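Local structure of cyclopenase asqI (5YY3) at residues T490-I495 against Y596-G601; F214-S219 against W507-R512; V574-A579 against Y604-A609; T625-A630 against I636-F641. The protein converts 4'-methoxycyclopenin into 4'-methoxyviridicatin as a zinc-dependent cyclopenase of the tyrosinase family in aspoquinolone biosynthesis. All coordinates share one frame; numbering follows the deposited sequence.

How the interactions relate
Interactions 1, 3 and 4 run side by side through the Ig-like domain, on successive strands of one sheet. Strand 487-497 lies between 508-517 and 571-580, with probable hydrogen bonds from Met510 N to Leu493 O (2.8 Å) and from Phe576 N to Phe494 O (2.8 Å); strand 636-644 follows, where Ala575 N meets Thr639 O at 2.7 Å. The loop after strand 571-580 supplies the second segments of both interaction 1 and interaction 3, whose centres are about 8 Å apart. Interaction 2 takes strand 508-517 across to the helix carrying the zinc ligand His218; its centre is about 9 Å from that of interaction 1 and about 20 Å from that of interaction 4.

Interaction 1 (T490-I495 against Y596-G601); sequences TLRLFI and YHDPRG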
loop_
_atom_site.group_PDB
_atom_site.type_symbol
_atom_site.label_atom_id
_atom_site.label_comp_id
_atom_site.label_asym_id
_atom_site.label_seq_id
_atom_site.Cartn_x
_atom_site.Cartn_y
_atom_site.Cartn_z
ATOM N N THR A 490 29.835 -6.360 -36.777
ATOM C CA THR A 490 29.285 -5.471 -35.765
ATOM C C THR A 490 28.504 -6.284 -34.735
ATOM O O THR A 490 27.676 -7.131 -35.092
ATOM C CB THR A 490 28.373 -4.390 -36.389
ATOM O OG1 THR A 490 29.145 -3.553 -37.255
ATOM C CG2 THR A 490 27.719 -3.515 -35.298
ATOM N N LEU A 491 28.809 -6.043 -33.458
ATOM C CA LEU A 491 28.125 -6.703 -32.346
ATOM C C LEU A 491 27.030 -5.781 -31.832
ATOM O O LEU A 491 27.295 -4.617 -31.513
ATOM C CB LEU A 491 29.101 -7.045 -31.219
ATOM C CG LEU A 491 30.181 -8.082 -31.509
ATOM C CD1 LEU A 491 31.034 -8.265 -30.289
ATOM C CD2 LEU A 491 29.556 -9.404 -31.926
ATOM N N ARG A 492 25.807 -6.299 -31.758
ATOM C CA ARG A 492 24.673 -5.506 -31.307
ATOM C C ARG A 492 24.083 -6.078 -30.025
ATOM O O ARG A 492 23.569 -7.203 -30.016
ATOM C CB ARG A 492 23.603 -5.440 -32.398
ATOM C CG ARG A 492 24.141 -4.984 -33.729
ATOM C CD ARG A 492 23.113 -5.157 -34.813
ATOM N NE ARG A 492 23.623 -4.656 -36.076
ATOM C CZ ARG A 492 23.451 -3.418 -36.509
ATOM N NH1 ARG A 492 22.757 -2.556 -35.779
ATOM N NH2 ARG A 492 23.967 -3.049 -37.672
ATOM N N LEU A 493 24.153 -5.297 -28.953
ATOM C CA LEU A 493 23.718 -5.754 -27.636
ATOM C C LEU A 493 22.403 -5.110 -27.170
ATOM O O LEU A 493 22.266 -3.877 -27.154
ATOM C CB LEU A 493 24.807 -5.475 -26.596
ATOM C CG LEU A 493 24.417 -5.704 -25.133
ATOM C CD1 LEU A 493 24.319 -7.167 -24.806
ATOM C CD2 LEU A 493 25.372 -4.999 -24.191
ATOM N N PHE A 494 21.458 -5.968 -26.786
ATOM C CA PHE A 494 20.173 -5.572 -26.234
ATOM C C PHE A 494 19.904 -6.305 -24.914
ATOM O O PHE A 494 20.390 -7.430 -24.701
ATOM C CB PHE A 494 19.038 -5.880 -27.217
ATOM C CG PHE A 494 19.031 -5.024 -28.465
ATOM C CD1 PHE A 494 19.870 -5.320 -29.536
ATOM C CD2 PHE A 494 18.136 -3.960 -28.590
ATOM C CE1 PHE A 494 19.849 -4.551 -30.695
ATOM C CE2 PHE A 494 18.099 -3.187 -29.748
ATOM C CZ PHE A 494 18.959 -3.481 -30.808
ATOM N N ILE A 495 19.129 -5.677 -24.030
ATOM C CA ILE A 495 18.600 -6.362 -22.854
ATOM C C ILE A 495 17.090 -6.192 -22.768
ATOM O O ILE A 495 16.509 -5.296 -23.379
ATOM C CB ILE A 495 19.230 -5.858 -21.536
ATOM C CG1 ILE A 495 18.809 -4.401 -21.253
ATOM C CG2 ILE A 495 20.765 -6.073 -21.548
ATOM C CD1 ILE A 495 19.388 -3.828 -19.957
ATOM N N TYR A 596 23.234 8.468 -35.536
ATOM C CA TYR A 596 22.059 7.669 -35.828
ATOM C C TYR A 596 22.210 6.994 -37.199
ATOM O O TYR A 596 21.225 6.691 -37.878
ATOM C CB TYR A 596 20.797 8.554 -35.739
ATOM C CG TYR A 596 20.431 8.982 -34.308
ATOM C CD1 TYR A 596 20.337 8.042 -33.278
ATOM C CD2 TYR A 596 20.181 10.322 -33.993
ATOM C CE1 TYR A 596 19.998 8.420 -31.960
ATOM C CE2 TYR A 596 19.843 10.713 -32.685
ATOM C CZ TYR A 596 19.754 9.754 -31.672
ATOM O OH TYR A 596 19.419 10.116 -30.376
ATOM N N HIS A 597 23.462 6.735 -37.573
ATOM C CA HIS A 597 23.798 6.142 -38.866
ATOM C C HIS A 597 24.026 4.625 -38.820
ATOM O O HIS A 597 25.078 4.157 -38.395
ATOM C CB HIS A 597 25.046 6.815 -39.434
ATOM C CG HIS A 597 25.714 6.019 -40.512
ATOM N ND1 HIS A 597 25.075 5.677 -41.688
ATOM C CD2 HIS A 597 26.955 5.491 -40.588
ATOM C CE1 HIS A 597 25.902 4.973 -42.442
ATOM N NE2 HIS A 597 27.049 4.846 -41.801
ATOM N N ASP A 598 23.045 3.864 -39.292
ATOM C CA ASP A 598 23.137 2.412 -39.270
ATOM C C ASP A 598 22.568 1.797 -40.536
ATOM O O ASP A 598 21.381 1.935 -40.819
ATOM C CB ASP A 598 22.403 1.852 -38.047
ATOM C CG ASP A 598 22.680 0.369 -37.815
ATOM O OD1 ASP A 598 22.817 -0.405 -38.796
ATOM O OD2 ASP A 598 22.759 -0.019 -36.629
ATOM N N PRO A 599 23.418 1.079 -41.281
ATOM C CA PRO A 599 23.051 0.326 -42.488
ATOM C C PRO A 599 21.797 -0.552 -42.317
ATOM O O PRO A 599 21.163 -0.904 -43.316
ATOM C CB PRO A 599 24.279 -0.555 -42.731
ATOM C CG PRO A 599 25.413 0.188 -42.119
ATOM C CD PRO A 599 24.850 0.943 -40.950
ATOM N N ARG A 600 21.458 -0.906 -41.075
ATOM C CA ARG A 600 20.391 -1.877 -40.802
ATOM C C ARG A 600 19.088 -1.265 -40.293
ATOM O O ARG A 600 18.061 -1.949 -40.221
ATOM C CB ARG A 600 20.876 -2.907 -39.784
ATOM C CG ARG A 600 21.873 -3.886 -40.334
ATOM C CD ARG A 600 21.249 -4.657 -41.477
ATOM N NE ARG A 600 22.252 -4.982 -42.483
ATOM C CZ ARG A 600 22.377 -4.355 -43.647
ATOM N NH1 ARG A 600 21.537 -3.371 -43.977
ATOM N NH2 ARG A 600 23.336 -4.728 -44.486
ATOM N N GLY A 601 19.119 0.012 -39.938
ATOM C CA GLY A 601 17.948 0.645 -39.363
ATOM C C GLY A 601 18.104 0.655 -37.856
ATOM O O GLY A 601 18.568 -0.335 -37.278
#
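Arg492 and Asp598 meet head-on, and this is the tight part of the contact. The arginine grips the carboxylate end-on with two nitrogens: NH1 donates to OD2 of Asp598 at 2.7 Å, nearly straight at 168°, and NH2 of Arg492 reaches OD1 of Asp598 at 3.1 Å. Both oxygens use their syn lone pairs, and the two flat groups are nearly coplanar, 29° apart. Arg492 gets there with its chain extended from CG to NE, and its NH2 also forms a salt bridge with Asp582, just beyond strand 571-580. Thus an inner strand of the Ig-like domain's sheet reaches out to a type I turn, Asp598 to Gly601. The turn begins as an Asx turn, because OD1 of Asp598 also accepts from N of Arg600 at 2.7 Å, on its anti side, which steadies the carboxylate. Further out the contact slackens. Arg600 lays CB over one face of the Arg492 guanidinium and brings CG to 3.5 Å from NH2 of Arg492, but bends at chi2 and chi3 and carries its own charged end away, beside the exposed Pro599.

Interaction 2 (F214-S219 against W507-R512); sequences FLYVHS and WIEMDR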
loop_
_atom_site.group_PDB
_atom_site.type_symbol
_atom_site.label_atom_id
_atom_site.label_comp_id
_atom_site.label_asym_id
_atom_site.label_seq_id
_atom_site.Cartn_x
_atom_site.Cartn_y
_atom_site.Cartn_z
ATOM N N PHE A 214 12.947 9.354 -35.201
ATOM C CA PHE A 214 11.823 9.825 -34.399
ATOM C C PHE A 214 11.128 8.659 -33.691
ATOM O O PHE A 214 10.993 8.652 -32.475
ATOM C CB PHE A 214 10.840 10.598 -35.300
ATOM C CG PHE A 214 9.506 10.880 -34.668
ATOM C CD1 PHE A 214 9.343 11.951 -33.810
ATOM C CD2 PHE A 214 8.405 10.090 -34.955
ATOM C CE1 PHE A 214 8.110 12.217 -33.231
ATOM C CE2 PHE A 214 7.170 10.356 -34.374
ATOM C CZ PHE A 214 7.027 11.419 -33.513
ATOM N N LEU A 215 10.715 7.664 -34.463
ATOM C CA LEU A 215 9.985 6.518 -33.940
ATOM C C LEU A 215 10.841 5.661 -33.004
ATOM O O LEU A 215 10.384 5.209 -31.948
ATOM C CB LEU A 215 9.472 5.677 -35.110
ATOM C CG LEU A 215 7.996 5.287 -35.137
ATOM C CD1 LEU A 215 7.105 6.423 -34.641
ATOM C CD2 LEU A 215 7.607 4.873 -36.562
ATOM N N TYR A 216 12.090 5.439 -33.401
ATOM C CA TYR A 216 13.001 4.607 -32.627
ATOM C C TYR A 216 13.361 5.195 -31.256
ATOM O O TYR A 216 13.334 4.492 -30.238
ATOM C CB TYR A 216 14.274 4.370 -33.414
ATOM C CG TYR A 216 15.318 3.664 -32.601
ATOM C CD1 TYR A 216 15.180 2.321 -32.300
ATOM C CD2 TYR A 216 16.429 4.343 -32.110
ATOM C CE1 TYR A 216 16.110 1.674 -31.558
ATOM C CE2 TYR A 216 17.380 3.693 -31.362
ATOM C CZ TYR A 216 17.216 2.350 -31.101
ATOM O OH TYR A 216 18.135 1.658 -30.356
ATOM N N VAL A 217 13.714 6.474 -31.230
ATOM C CA VAL A 217 14.061 7.143 -29.986
ATOM C C VAL A 217 12.883 7.121 -29.017
ATOM O O VAL A 217 13.030 6.754 -27.845
ATOM C CB VAL A 217 14.489 8.593 -30.243
ATOM C CG1 VAL A 217 14.572 9.371 -28.946
ATOM C CG2 VAL A 217 15.824 8.616 -30.989
ATOM N N HIS A 218 11.703 7.476 -29.513
ATOM C CA HIS A 218 10.523 7.461 -28.668
ATOM C C HIS A 218 10.123 6.054 -28.231
ATOM O O HIS A 218 9.696 5.864 -27.093
ATOM C CB HIS A 218 9.365 8.154 -29.373
ATOM C CG HIS A 218 9.511 9.636 -29.407
ATOM N ND1 HIS A 218 10.176 10.295 -30.421
ATOM C CD2 HIS A 218 9.135 10.587 -28.520
ATOM C CE1 HIS A 218 10.172 11.593 -30.172
ATOM N NE2 HIS A 218 9.543 11.798 -29.029
ATOM N N SER A 219 10.256 5.070 -29.114
ATOM C CA SER A 219 9.938 3.692 -28.723
ATOM C C SER A 219 10.940 3.148 -27.717
ATOM O O SER A 219 10.609 2.352 -26.845
ATOM C CB SER A 219 9.903 2.764 -29.931
ATOM O OG SER A 219 9.694 1.430 -29.497
ATOM N N TRP A 507 12.765 -4.768 -26.115
ATOM C CA TRP A 507 14.199 -4.890 -26.066
ATOM C C TRP A 507 14.839 -3.514 -26.067
ATOM O O TRP A 507 14.526 -2.664 -26.904
ATOM C CB TRP A 507 14.702 -5.754 -27.222
ATOM C CG TRP A 507 14.455 -7.183 -26.936
ATOM C CD1 TRP A 507 13.322 -7.901 -27.233
ATOM C CD2 TRP A 507 15.331 -8.084 -26.242
ATOM N NE1 TRP A 507 13.454 -9.197 -26.786
ATOM C CE2 TRP A 507 14.678 -9.335 -26.174
ATOM C CE3 TRP A 507 16.612 -7.959 -25.688
ATOM C CZ2 TRP A 507 15.258 -10.449 -25.569
ATOM C CZ3 TRP A 507 17.190 -9.076 -25.078
ATOM C CH2 TRP A 507 16.512 -10.301 -25.026
ATOM N N ILE A 508 15.723 -3.320 -25.097
ATOM C CA ILE A 508 16.447 -2.073 -24.874
ATOM C C ILE A 508 17.869 -2.150 -25.454
ATOM O O ILE A 508 18.632 -3.059 -25.106
ATOM C CB ILE A 508 16.549 -1.777 -23.373
ATOM C CG1 ILE A 508 15.162 -1.592 -22.754
ATOM C CG2 ILE A 508 17.472 -0.599 -23.114
ATOM C CD1 ILE A 508 15.188 -1.508 -21.231
ATOM N N GLU A 509 18.232 -1.205 -26.323
ATOM C CA GLU A 509 19.555 -1.214 -26.925
ATOM C C GLU A 509 20.594 -0.726 -25.929
ATOM O O GLU A 509 20.425 0.316 -25.309
ATOM C CB GLU A 509 19.598 -0.357 -28.199
ATOM C CG GLU A 509 20.885 -0.596 -29.032
ATOM C CD GLU A 509 21.106 0.432 -30.134
ATOM O OE1 GLU A 509 20.223 1.283 -30.321
ATOM O OE2 GLU A 509 22.172 0.400 -30.808
ATOM N N MET A 510 21.682 -1.477 -25.793
ATOM C CA MET A 510 22.706 -1.176 -24.801
ATOM C C MET A 510 24.059 -0.862 -25.438
ATOM O O MET A 510 24.906 -0.178 -24.841
ATOM C CB MET A 510 22.837 -2.349 -23.825
ATOM C CG MET A 510 21.574 -2.564 -22.969
ATOM S SD MET A 510 21.222 -1.117 -21.931
ATOM C CE MET A 510 22.541 -1.291 -20.728
ATOM N N ASP A 511 24.263 -1.349 -26.659
ATOM C CA ASP A 511 25.546 -1.140 -27.321
ATOM C C ASP A 511 25.549 -1.642 -28.751
ATOM O O ASP A 511 24.761 -2.519 -29.128
ATOM C CB ASP A 511 26.677 -1.834 -26.557
ATOM C CG ASP A 511 28.010 -1.121 -26.715
ATOM O OD1 ASP A 511 28.094 -0.176 -27.535
ATOM O OD2 ASP A 511 28.972 -1.507 -26.016
ATOM N N ARG A 512 26.465 -1.069 -29.526
ATOM C CA ARG A 512 26.743 -1.462 -30.907
ATOM C C ARG A 512 28.238 -1.284 -31.133
ATOM O O ARG A 512 28.749 -0.172 -30.975
ATOM C CB ARG A 512 25.953 -0.613 -31.897
ATOM C CG ARG A 512 25.884 -1.212 -33.273
ATOM C CD ARG A 512 25.775 -0.145 -34.345
ATOM N NE ARG A 512 24.648 0.761 -34.129
ATOM C CZ ARG A 512 24.739 2.087 -34.163
ATOM N NH1 ARG A 512 25.909 2.667 -34.410
ATOM N NH2 ARG A 512 23.661 2.831 -33.960
#
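Tyr216 and Glu509 make the whole contact between these segments, a narrow bridge from helix 210-231 to strand 508-517. One turn begins at Phe214, whose carbonyl O takes both N and ND1 of His218, from opposite faces of its plane. Tyr216 comes next. With CG anti to the backbone N (chi1 173°), its ring leaves the helix toward Glu509, whose extended chain crosses it at about a right angle. The modelled Tyr216 OH and Glu509 OE1 are too close to be trusted, so the fine geometry there is doubtful and no bond type can be assigned. His218 faces elsewhere: its ND1 bond to O of Phe214, 2.8 Å long and 161° at the hydrogen, has that oxygen in the ring plane and fixes the imidazole's rotation. Ser219 follows, its OG bonded to NE2 of Gln401 in helix 391-410. Of these residues His218 is the metal ligand, binding zinc together with His186 and His190, a histidine site carried on helices as in the tyrosinase and hemocyanin family.

Interaction 3 (V574-A579 against Y604-A609); sequences VAFCIA and YPFNRA
Phe576 swings its CG away from the backbone N (chi1 161°), out from the strand, while Phe606 has CG opposite its carbonyl carbon, beside the backbone N (chi1 -67°), and the two rings approach from opposite directions. They form a T-shaped pair: the edge of Phe606 points at the face of Phe576, with ring centroids 4.8 Å apart and planes at 63°. CZ of Phe606 sits over the centre of the Phe576 ring, and CE2 of Phe606 comes to 3.5 Å from CD1 of Phe576. Pro605 extends the apolar patch. Its CG lies obliquely against the same ring, 3.9 Å from CZ of Phe576, and its CD meets CG2 of Ile578 at 3.9 Å, the two side chains running alongside one another in opposite senses. The peptide bond before Pro605 is cis, and CB of Pro605 covers one face of the Tyr604 ring. All four touching residues are buried, and no hydrogen bond joins the segments. The loop thus lies over strand 571-580 of the Ig-like domain, where Phe606 also stacks on Trp507 and meets Phe494 edge-to-face, Ile636 of strand 636-644 packs against Phe576 and Ile578, and helix 611-614 follows.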
loop_
_atom_site.group_PDB
_atom_site.type_symbol
_atom_site.label_atom_id
_atom_site.label_comp_id
_atom_site.label_asym_id
_atom_site.label_seq_id
_atom_site.Cartn_x
_atom_site.Cartn_y
_atom_site.Cartn_z
ATOM N N VAL A 574 17.443 -10.511 -19.602
ATOM C CA VAL A 574 18.141 -11.316 -20.593
ATOM C C VAL A 574 18.999 -10.410 -21.468
ATOM O O VAL A 574 18.552 -9.335 -21.881
ATOM C CB VAL A 574 17.155 -12.114 -21.471
ATOM C CG1 VAL A 574 17.898 -12.847 -22.588
ATOM C CG2 VAL A 574 16.358 -13.090 -20.611
ATOM N N ALA A 575 20.236 -10.822 -21.714
ATOM C CA ALA A 575 21.107 -10.116 -22.642
ATOM C C ALA A 575 21.115 -10.846 -23.969
ATOM O O ALA A 575 21.109 -12.067 -24.008
ATOM C CB ALA A 575 22.506 -9.996 -22.100
ATOM N N PHE A 576 21.116 -10.077 -25.050
ATOM C CA PHE A 576 21.050 -10.599 -26.400
ATOM C C PHE A 576 22.156 -9.945 -27.214
ATOM O O PHE A 576 22.362 -8.731 -27.126
ATOM C CB PHE A 576 19.665 -10.322 -27.007
ATOM C CG PHE A 576 19.615 -10.390 -28.509
ATOM C CD1 PHE A 576 19.919 -9.276 -29.281
ATOM C CD2 PHE A 576 19.218 -11.552 -29.150
ATOM C CE1 PHE A 576 19.850 -9.322 -30.650
ATOM C CE2 PHE A 576 19.148 -11.607 -30.534
ATOM C CZ PHE A 576 19.465 -10.496 -31.282
ATOM N N CYS A 577 22.872 -10.749 -27.991
ATOM C CA CYS A 577 23.926 -10.224 -28.832
ATOM C C CYS A 577 23.842 -10.882 -30.200
ATOM O O CYS A 577 23.808 -12.111 -30.324
ATOM C CB CYS A 577 25.310 -10.446 -28.206
ATOM S SG CYS A 577 26.617 -9.488 -29.074
ATOM N N ILE A 578 23.771 -10.055 -31.230
ATOM C CA ILE A 578 23.777 -10.561 -32.592
ATOM C C ILE A 578 25.005 -10.002 -33.321
ATOM O O ILE A 578 25.415 -8.857 -33.089
ATOM C CB ILE A 578 22.453 -10.203 -33.345
ATOM C CG1 ILE A 578 22.460 -10.761 -34.773
ATOM C CG2 ILE A 578 22.196 -8.704 -33.361
ATOM C CD1 ILE A 578 21.123 -10.604 -35.485
ATOM N N ALA A 579 25.624 -10.823 -34.164
ATOM C CA ALA A 579 26.724 -10.341 -34.993
ATOM C C ALA A 579 26.245 -10.144 -36.427
ATOM O O ALA A 579 25.762 -11.077 -37.074
ATOM C CB ALA A 579 27.917 -11.312 -34.944
ATOM N N TYR A 604 17.885 -2.367 -34.948
ATOM C CA TYR A 604 18.013 -3.687 -35.570
ATOM C C TYR A 604 18.632 -4.676 -34.594
ATOM O O TYR A 604 19.630 -4.360 -33.947
ATOM C CB TYR A 604 18.870 -3.602 -36.829
ATOM C CG TYR A 604 18.987 -4.907 -37.580
ATOM C CD1 TYR A 604 18.023 -5.276 -38.512
ATOM C CD2 TYR A 604 20.056 -5.772 -37.357
ATOM C CE1 TYR A 604 18.112 -6.471 -39.205
ATOM C CE2 TYR A 604 20.151 -6.979 -38.050
ATOM C CZ TYR A 604 19.172 -7.315 -38.979
ATOM O OH TYR A 604 19.253 -8.500 -39.689
ATOM N N PRO A 605 18.092 -5.898 -34.525
ATOM C CA PRO A 605 17.052 -6.506 -35.363
ATOM C C PRO A 605 15.647 -6.480 -34.762
ATOM O O PRO A 605 14.752 -7.180 -35.242
ATOM C CB PRO A 605 17.538 -7.946 -35.487
ATOM C CG PRO A 605 18.136 -8.220 -34.120
ATOM C CD PRO A 605 18.715 -6.898 -33.634
ATOM N N PHE A 606 15.452 -5.690 -33.717
ATOM C CA PHE A 606 14.157 -5.670 -33.052
ATOM C C PHE A 606 13.207 -4.613 -33.599
ATOM O O PHE A 606 12.156 -4.391 -33.028
ATOM C CB PHE A 606 14.340 -5.465 -31.547
ATOM C CG PHE A 606 15.010 -6.631 -30.866
ATOM C CD1 PHE A 606 14.331 -7.824 -30.692
ATOM C CD2 PHE A 606 16.319 -6.531 -30.416
ATOM C CE1 PHE A 606 14.927 -8.879 -30.067
ATOM C CE2 PHE A 606 16.929 -7.593 -29.798
ATOM C CZ PHE A 606 16.230 -8.766 -29.616
ATOM N N ASN A 607 13.575 -3.983 -34.714
ATOM C CA ASN A 607 12.811 -2.868 -35.263
ATOM C C ASN A 607 11.755 -3.321 -36.271
ATOM O O ASN A 607 10.876 -2.545 -36.644
ATOM C CB ASN A 607 13.751 -1.850 -35.902
ATOM C CG ASN A 607 14.580 -2.449 -37.025
ATOM O OD1 ASN A 607 14.855 -3.651 -37.033
ATOM N ND2 ASN A 607 14.985 -1.612 -37.981
ATOM N N ARG A 608 11.831 -4.579 -36.692
ATOM C CA ARG A 608 10.773 -5.201 -37.502
ATOM C C ARG A 608 10.475 -6.576 -36.947
ATOM O O ARG A 608 11.281 -7.114 -36.201
ATOM C CB ARG A 608 11.185 -5.318 -38.974
ATOM C CG ARG A 608 10.790 -4.138 -39.803
ATOM C CD ARG A 608 11.606 -4.068 -41.052
ATOM N NE ARG A 608 12.543 -2.957 -40.957
ATOM C CZ ARG A 608 12.197 -1.689 -41.132
ATOM N NH1 ARG A 608 10.942 -1.400 -41.438
ATOM N NH2 ARG A 608 13.104 -0.718 -41.025
ATOM N N ALA A 609 9.340 -7.162 -37.309
ATOM C CA ALA A 609 9.058 -8.514 -36.847
ATOM C C ALA A 609 10.046 -9.465 -37.516
ATOM O O ALA A 609 10.632 -9.124 -38.545
ATOM C CB ALA A 609 7.625 -8.918 -37.152
#

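Interaction 4 (T625-A630 against I636-F641); sequences TIISNA and ITSTTF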
loop_
_atom_site.group_PDB
_atom_site.type_symbol
_atom_site.label_atom_id
_atom_site.label_comp_id
_atom_site.label_asym_id
_atom_site.label_seq_id
_atom_site.Cartn_x
_atom_site.Cartn_y
_atom_site.Cartn_z
ATOM N N THR A 625 13.010 -18.817 -27.955
ATOM C CA THR A 625 13.518 -20.072 -28.518
ATOM C C THR A 625 14.661 -19.794 -29.496
ATOM O O THR A 625 15.689 -20.479 -29.471
ATOM C CB THR A 625 12.428 -20.898 -29.233
ATOM O OG1 THR A 625 11.747 -20.079 -30.195
ATOM C CG2 THR A 625 11.416 -21.447 -28.240
ATOM N N ILE A 626 14.493 -18.772 -30.326
ATOM C CA ILE A 626 15.475 -18.445 -31.353
ATOM C C ILE A 626 16.787 -18.007 -30.737
ATOM O O ILE A 626 17.855 -18.441 -31.155
ATOM C CB ILE A 626 14.945 -17.343 -32.297
ATOM C CG1 ILE A 626 13.895 -17.938 -33.244
ATOM C CG2 ILE A 626 16.084 -16.693 -33.080
ATOM C CD1 ILE A 626 13.139 -16.891 -34.024
ATOM N N ILE A 627 16.714 -17.170 -29.712
ATOM C CA ILE A 627 17.933 -16.624 -29.167
ATOM C C ILE A 627 18.564 -17.612 -28.183
ATOM O O ILE A 627 19.626 -17.347 -27.620
ATOM C CB ILE A 627 17.687 -15.255 -28.499
ATOM C CG1 ILE A 627 16.892 -15.391 -27.195
ATOM C CG2 ILE A 627 16.994 -14.307 -29.475
ATOM C CD1 ILE A 627 16.840 -14.117 -26.415
ATOM N N SER A 628 17.909 -18.754 -27.994
ATOM C CA SER A 628 18.488 -19.849 -27.216
ATOM C C SER A 628 18.964 -20.982 -28.124
ATOM O O SER A 628 19.370 -22.045 -27.658
ATOM C CB SER A 628 17.470 -20.395 -26.217
ATOM O OG SER A 628 17.172 -19.425 -25.248
ATOM N N ASN A 629 18.882 -20.769 -29.428
ATOM C CA ASN A 629 19.227 -21.828 -30.363
ATOM C C ASN A 629 20.601 -21.598 -30.977
ATOM O O ASN A 629 20.724 -21.065 -32.090
ATOM C CB ASN A 629 18.167 -21.946 -31.454
ATOM C CG ASN A 629 18.219 -23.286 -32.165
ATOM O OD1 ASN A 629 19.288 -23.881 -32.325
ATOM N ND2 ASN A 629 17.058 -23.771 -32.593
ATOM N N ALA A 630 21.627 -22.009 -30.235
ATOM C CA ALA A 630 23.013 -21.830 -30.653
ATOM C C ALA A 630 23.317 -22.618 -31.924
ATOM O O ALA A 630 24.158 -22.225 -32.730
ATOM C CB ALA A 630 23.955 -22.235 -29.530
ATOM N N ILE A 636 24.014 -15.478 -33.067
ATOM C CA ILE A 636 23.235 -14.894 -31.972
ATOM C C ILE A 636 23.571 -15.661 -30.705
ATOM O O ILE A 636 23.761 -16.885 -30.740
ATOM C CB ILE A 636 21.695 -14.963 -32.216
ATOM C CG1 ILE A 636 21.265 -13.996 -33.329
ATOM C CG2 ILE A 636 20.919 -14.650 -30.932
ATOM C CD1 ILE A 636 19.870 -14.294 -33.915
ATOM N N THR A 637 23.675 -14.948 -29.592
ATOM C CA THR A 637 23.800 -15.607 -28.303
ATOM C C THR A 637 23.060 -14.789 -27.245
ATOM O O THR A 637 22.761 -13.610 -27.449
ATOM C CB THR A 637 25.268 -15.795 -27.904
ATOM O OG1 THR A 637 25.360 -16.797 -26.876
ATOM C CG2 THR A 637 25.875 -14.484 -27.413
ATOM N N SER A 638 22.745 -15.420 -26.123
ATOM C CA SER A 638 21.993 -14.741 -25.079
ATOM C C SER A 638 22.310 -15.355 -23.742
ATOM O O SER A 638 22.763 -16.501 -23.661
ATOM C CB SER A 638 20.483 -14.797 -25.349
ATOM O OG SER A 638 19.999 -16.114 -25.224
ATOM N N THR A 639 22.080 -14.580 -22.690
ATOM C CA THR A 639 22.457 -14.993 -21.357
ATOM C C THR A 639 21.611 -14.237 -20.344
ATOM O O THR A 639 21.197 -13.105 -20.593
ATOM C CB THR A 639 23.962 -14.752 -21.107
ATOM O OG1 THR A 639 24.368 -15.422 -19.908
ATOM C CG2 THR A 639 24.242 -13.276 -20.948
ATOM N N THR A 640 21.329 -14.862 -19.210
ATOM C CA THR A 640 20.543 -14.188 -18.183
ATOM C C THR A 640 21.490 -13.475 -17.213
ATOM O O THR A 640 22.618 -13.890 -17.027
ATOM C CB THR A 640 19.618 -15.179 -17.437
ATOM O OG1 THR A 640 18.907 -15.968 -18.394
ATOM C CG2 THR A 640 18.573 -14.430 -16.592
ATOM N N PHE A 641 21.040 -12.366 -16.640
ATOM C CA PHE A 641 21.770 -11.685 -15.579
ATOM C C PHE A 641 20.745 -11.023 -14.676
ATOM O O PHE A 641 19.568 -10.963 -15.002
ATOM C CB PHE A 641 22.757 -10.649 -16.128
ATOM C CG PHE A 641 22.099 -9.466 -16.804
ATOM C CD1 PHE A 641 21.583 -9.583 -18.087
ATOM C CD2 PHE A 641 22.022 -8.234 -16.171
ATOM C CE1 PHE A 641 20.985 -8.499 -18.716
ATOM C CE2 PHE A 641 21.438 -7.150 -16.804
ATOM C CZ PHE A 641 20.921 -7.287 -18.072
#
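Ile636 and Ser638 receive Ile627 where the chain leaves helix 623-626 through a type I turn, Ile626 to Asn629, and soon re-enters the fold as strand 636-644 of the Ig-like domain's sheet. Within the turn Ser628 points away from the strand, its OG bonded to O of Arg624 in the helix. At the start of the strand, Ile636 sets its CG2 against the turn: Ile636 CG2 lies 4.0 Å from Ile627 CA, and Ile636 CG2 is 4.1 Å from Ile627 CB. The branch is apolar and buried; strand 571-580 runs beside it in the sheet, and its Phe576 and Ile578 touch Ile636. Thr637 turns the other way and packs on Leu424 and Leu427 of strand 422-431, so the two sides of the strand serve different neighbours. Ser638 faces the turn again and supplies its polar bond, whereas Thr639, the next residue, looks once more to the far side, onto Leu427. In Ser638, OG sits between the backbone N and the carbonyl carbon (chi1 68°), from where it donates to O of Ile627 at 2.7 Å. It approaches from above the carbonyl plane, 52° out of it, at a C=O...donor angle of 128°. The same residue also meets the apolar part of Ile627, with CB of Ser638 3.9 Å from CD1 of Ile627.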